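Local coordinates for Rv3651-like N-terminal domain-containing protein (Mycobacterium tuberculosis, PDB 4Q6U) that is of unknown function but, with one GAF-like and two PAS-like domains, probably acts as a triple sensor-domain protein, at residues A54-L65 with R77-M88. Sequence-based numbering, arbitrary orientation.
Sequences AIAETLQTGQSL and RTEPVIMTDGRM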
loop_
_atom_site.group_PDB
_atom_site.type_symbol
_atom_site.label_atom_id
_atom_site.label_comp_id
_atom_site.label_asym_id
_atom_site.label_seq_id
_atom_site.Cartn_x
_atom_site.Cartn_y
_atom_site.Cartn_z
ATOM N N ALA B 54 13.663 -13.347 37.130
ATOM C CA ALA B 54 12.632 -12.413 37.570
ATOM C C ALA B 54 11.339 -12.598 36.785
ATOM O O ALA B 54 10.249 -12.616 37.356
ATOM C CB ALA B 54 13.120 -10.980 37.436
ATOM N N ILE B 55 11.467 -12.721 35.470
ATOM C CA ILE B 55 10.305 -12.896 34.603
ATOM C C ILE B 55 9.645 -14.247 34.885
ATOM O O ILE B 55 8.423 -14.338 35.011
ATOM C CB ILE B 55 10.694 -12.793 33.108
ATOM C CG1 ILE B 55 11.223 -11.393 32.785
ATOM C CG2 ILE B 55 9.504 -13.122 32.201
ATOM C CD1 ILE B 55 11.814 -11.269 31.396
ATOM N N ALA B 56 10.470 -15.285 35.003
ATOM C CA ALA B 56 9.981 -16.640 35.222
ATOM C C ALA B 56 9.160 -16.737 36.504
ATOM O O ALA B 56 8.118 -17.399 36.533
ATOM C CB ALA B 56 11.148 -17.622 35.261
ATOM N N GLU B 57 9.635 -16.073 37.558
ATOM C CA GLU B 57 8.932 -16.042 38.840
ATOM C C GLU B 57 7.619 -15.252 38.747
ATOM O O GLU B 57 6.612 -15.628 39.349
ATOM C CB GLU B 57 9.832 -15.449 39.928
ATOM N N THR B 58 7.634 -14.160 37.988
ATOM C CA THR B 58 6.438 -13.345 37.802
ATOM C C THR B 58 5.353 -14.155 37.114
ATOM O O THR B 58 4.167 -14.022 37.432
ATOM C CB THR B 58 6.735 -12.081 36.976
ATOM O OG1 THR B 58 7.656 -11.255 37.694
ATOM C CG2 THR B 58 5.460 -11.291 36.710
ATOM N N LEU B 59 5.764 -15.008 36.181
ATOM C CA LEU B 59 4.827 -15.910 35.526
ATOM C C LEU B 59 4.258 -16.898 36.542
ATOM O O LEU B 59 3.064 -17.158 36.568
ATOM C CB LEU B 59 5.503 -16.657 34.374
ATOM C CG LEU B 59 5.930 -15.807 33.177
ATOM C CD1 LEU B 59 6.397 -16.685 32.028
ATOM C CD2 LEU B 59 4.783 -14.923 32.751
ATOM N N GLN B 60 5.135 -17.427 37.384
ATOM C CA GLN B 60 4.768 -18.381 38.432
ATOM C C GLN B 60 3.740 -17.849 39.423
ATOM O O GLN B 60 2.746 -18.505 39.732
ATOM C CB GLN B 60 6.014 -18.787 39.217
ATOM C CG GLN B 60 6.593 -20.146 38.907
ATOM C CD GLN B 60 7.814 -20.420 39.758
ATOM O OE1 GLN B 60 8.348 -19.512 40.395
ATOM N NE2 GLN B 60 8.257 -21.673 39.786
ATOM N N THR B 61 4.017 -16.656 39.930
ATOM C CA THR B 61 3.320 -16.103 41.078
ATOM C C THR B 61 2.164 -15.198 40.719
ATOM O O THR B 61 1.310 -14.933 41.564
ATOM C CB THR B 61 4.284 -15.294 41.958
ATOM O OG1 THR B 61 4.801 -14.184 41.205
ATOM C CG2 THR B 61 5.437 -16.177 42.441
ATOM N N GLY B 62 2.161 -14.697 39.480
ATOM C CA GLY B 62 1.159 -13.743 39.035
ATOM C C GLY B 62 1.285 -12.407 39.745
ATOM O O GLY B 62 0.373 -11.577 39.716
ATOM N N GLN B 63 2.436 -12.193 40.374
ATOM C CA GLN B 63 2.642 -11.044 41.240
ATOM C C GLN B 63 3.668 -10.053 40.696
ATOM O O GLN B 63 4.570 -10.423 39.951
ATOM C CB GLN B 63 3.088 -11.524 42.623
ATOM C CG GLN B 63 1.996 -12.239 43.393
ATOM C CD GLN B 63 1.018 -11.266 44.011
ATOM O OE1 GLN B 63 1.386 -10.485 44.893
ATOM N NE2 GLN B 63 -0.227 -11.295 43.549
ATOM N N SER B 64 3.516 -8.792 41.082
ATOM C CA SER B 64 4.570 -7.812 40.920
ATOM C C SER B 64 5.720 -8.205 41.839
ATOM O O SER B 64 5.502 -8.505 43.005
ATOM C CB SER B 64 4.066 -6.408 41.251
ATOM O OG SER B 64 2.958 -6.064 40.439
ATOM N N LEU B 65 6.939 -8.220 41.316
ATOM C CA LEU B 65 8.087 -8.632 42.122
ATOM C C LEU B 65 9.164 -7.564 42.186
ATOM O O LEU B 65 9.308 -6.747 41.276
ATOM C CB LEU B 65 8.696 -9.923 41.574
ATOM C CG LEU B 65 7.831 -11.178 41.648
ATOM C CD1 LEU B 65 8.542 -12.338 40.978
ATOM C CD2 LEU B 65 7.516 -11.503 43.096
ATOM N N ARG B 77 12.692 -5.100 38.624
ATOM C CA ARG B 77 11.287 -4.950 38.978
ATOM C C ARG B 77 10.419 -5.448 37.846
ATOM O O ARG B 77 10.659 -5.137 36.683
ATOM C CB ARG B 77 10.970 -3.499 39.325
ATOM C CG ARG B 77 11.897 -2.939 40.393
ATOM C CD ARG B 77 11.429 -1.587 40.870
ATOM N NE ARG B 77 10.011 -1.608 41.212
ATOM C CZ ARG B 77 9.458 -0.830 42.135
ATOM N NH1 ARG B 77 10.214 0.027 42.816
ATOM N NH2 ARG B 77 8.157 -0.916 42.384
ATOM N N THR B 78 9.430 -6.261 38.194
ATOM C CA THR B 78 8.546 -6.824 37.195
ATOM C C THR B 78 7.078 -6.534 37.507
ATOM O O THR B 78 6.652 -6.535 38.662
ATOM C CB THR B 78 8.742 -8.348 37.064
ATOM O OG1 THR B 78 8.653 -8.963 38.354
ATOM C CG2 THR B 78 10.096 -8.667 36.449
ATOM N N GLU B 79 6.325 -6.282 36.442
ATOM C CA GLU B 79 4.901 -6.003 36.502
ATOM C C GLU B 79 4.194 -6.948 35.552
ATOM O O GLU B 79 4.436 -6.902 34.343
ATOM C CB GLU B 79 4.608 -4.551 36.110
ATOM C CG GLU B 79 5.166 -3.522 37.065
ATOM C CD GLU B 79 4.531 -3.603 38.431
ATOM O OE1 GLU B 79 3.331 -3.917 38.510
ATOM O OE2 GLU B 79 5.240 -3.368 39.425
ATOM N N PRO B 80 3.334 -7.823 36.089
ATOM C CA PRO B 80 2.564 -8.729 35.238
ATOM C C PRO B 80 1.567 -7.963 34.373
ATOM O O PRO B 80 1.053 -6.929 34.802
ATOM C CB PRO B 80 1.836 -9.624 36.255
ATOM C CG PRO B 80 1.698 -8.769 37.447
ATOM C CD PRO B 80 3.005 -8.017 37.514
ATOM N N VAL B 81 1.320 -8.453 33.165
ATOM C CA VAL B 81 0.227 -7.942 32.361
ATOM C C VAL B 81 -0.796 -9.061 32.242
ATOM O O VAL B 81 -0.594 -10.027 31.499
ATOM C CB VAL B 81 0.675 -7.491 30.968
ATOM C CG1 VAL B 81 -0.452 -6.729 30.284
ATOM C CG2 VAL B 81 1.913 -6.612 31.069
ATOM N N ILE B 82 -1.884 -8.937 32.991
ATOM C CA ILE B 82 -2.817 -10.041 33.132
ATOM C C ILE B 82 -4.178 -9.681 32.570
ATOM O O ILE B 82 -4.782 -8.686 32.970
ATOM C CB ILE B 82 -2.947 -10.461 34.601
ATOM C CG1 ILE B 82 -1.557 -10.770 35.166
ATOM C CG2 ILE B 82 -3.870 -11.663 34.725
ATOM C CD1 ILE B 82 -1.544 -11.142 36.645
HETATM N N MSE B 83 -4.624 -10.488 31.613
HETATM C CA MSE B 83 -5.916 -10.326 30.954
HETATM C C MSE B 83 -7.015 -10.599 31.965
HETATM O O MSE B 83 -6.788 -11.312 32.935
HETATM C CB MSE B 83 -6.022 -11.279 29.765
HETATM C CG MSE B 83 -7.311 -11.166 28.963
HETATM SE SE MSE B 83 -7.593 -9.321 28.433
HETATM C CE MSE B 83 -9.403 -9.508 27.643
ATOM N N THR B 84 -8.204 -10.047 31.758
ATOM C CA THR B 84 -9.246 -10.203 32.782
ATOM C C THR B 84 -9.803 -11.628 32.896
ATOM O O THR B 84 -10.632 -11.903 33.769
ATOM C CB THR B 84 -10.414 -9.226 32.548
ATOM O OG1 THR B 84 -10.788 -9.241 31.164
ATOM C CG2 THR B 84 -9.987 -7.808 32.950
ATOM N N ASP B 85 -9.338 -12.543 32.051
ATOM C CA ASP B 85 -9.666 -13.955 32.256
ATOM C C ASP B 85 -8.617 -14.655 33.131
ATOM O O ASP B 85 -8.655 -15.871 33.299
ATOM C CB ASP B 85 -9.815 -14.686 30.914
ATOM C CG ASP B 85 -8.627 -14.477 29.993
ATOM O OD1 ASP B 85 -7.551 -14.088 30.492
ATOM O OD2 ASP B 85 -8.771 -14.707 28.767
ATOM N N GLY B 86 -7.672 -13.880 33.665
ATOM C CA GLY B 86 -6.631 -14.405 34.534
ATOM C C GLY B 86 -5.347 -14.811 33.828
ATOM O O GLY B 86 -4.374 -15.196 34.474
ATOM N N ARG B 87 -5.337 -14.718 32.502
ATOM C CA ARG B 87 -4.197 -15.151 31.695
ATOM C C ARG B 87 -3.112 -14.095 31.591
ATOM O O ARG B 87 -3.378 -12.927 31.313
ATOM C CB ARG B 87 -4.653 -15.535 30.281
ATOM C CG ARG B 87 -5.578 -16.744 30.243
ATOM C CD ARG B 87 -4.818 -18.019 30.570
ATOM N NE ARG B 87 -3.633 -18.159 29.728
ATOM C CZ ARG B 87 -3.645 -18.646 28.491
ATOM N NH1 ARG B 87 -4.790 -19.048 27.939
ATOM N NH2 ARG B 87 -2.512 -18.731 27.803
HETATM N N MSE B 88 -1.877 -14.523 31.800
HETATM C CA MSE B 88 -0.732 -13.631 31.703
HETATM C C MSE B 88 -0.340 -13.431 30.250
HETATM O O MSE B 88 0.035 -14.387 29.578
HETATM C CB MSE B 88 0.436 -14.206 32.494
HETATM C CG MSE B 88 1.668 -13.348 32.470
HETATM SE SE MSE B 88 1.966 -12.438 34.151
HETATM C CE MSE B 88 1.482 -13.876 35.374
#
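Thr58, on the helix 48-61, and Thr78, on the strand 74-82, meet through their hydroxyls, Thr58 OG1 lying 2.6 Å from Thr78 OG1 with the two side chains running alongside each other in opposite senses. The Thr58 hydroxyl also donates to Ala54 O, one turn back, and reaches that carbonyl from the face opposite to the one used by Thr58 N. Thr78 can meet it because its OG1 sits between its own backbone N and carbonyl carbon (chi1 52°), which leaves CG2 to rest against Ala54 CB at 3.9 Å.

Further along, the methyl of Thr58, CG2, rests against Pro80 CB, the two side chains being set roughly perpendicular. Met88, a selenomethionine, packs against the last turn of the helix: with CG anti to the backbone N (chi1 -179°) and the chain bent beyond it, CE comes 3.4 Å from Thr58 O and also abuts Gly62 CA, while CG lies 3.5 Å from Leu59 CD2. Gly62, with positive phi, turns the chain out of the helix, and its carbonyl O approaches Ile82 CD1.

The returning chain then joins the sheet. Leu65 and Thr78 form an antiparallel hydrogen-bonded pair, Leu65 N to Thr78 O at 3.2 Å and Thr78 N to Leu65 O at 3.1 Å. Beside it, Ser64 OG donates to Glu79 OE1 (2.9 Å) from above the carboxylate plane. Both threonine side chains also touch Val91 of strand 88-97, the neighbouring strand in the sheet of this GAF-related domain.

Helix and strand thus share a hydroxyl-hydroxyl contact in a mostly apolar interface; Thr58 OG1 gives its proton to Ala54 O and so can act as an acceptor towards the Thr78 hydroxyl, which would link the helix to the strand by a polar contact.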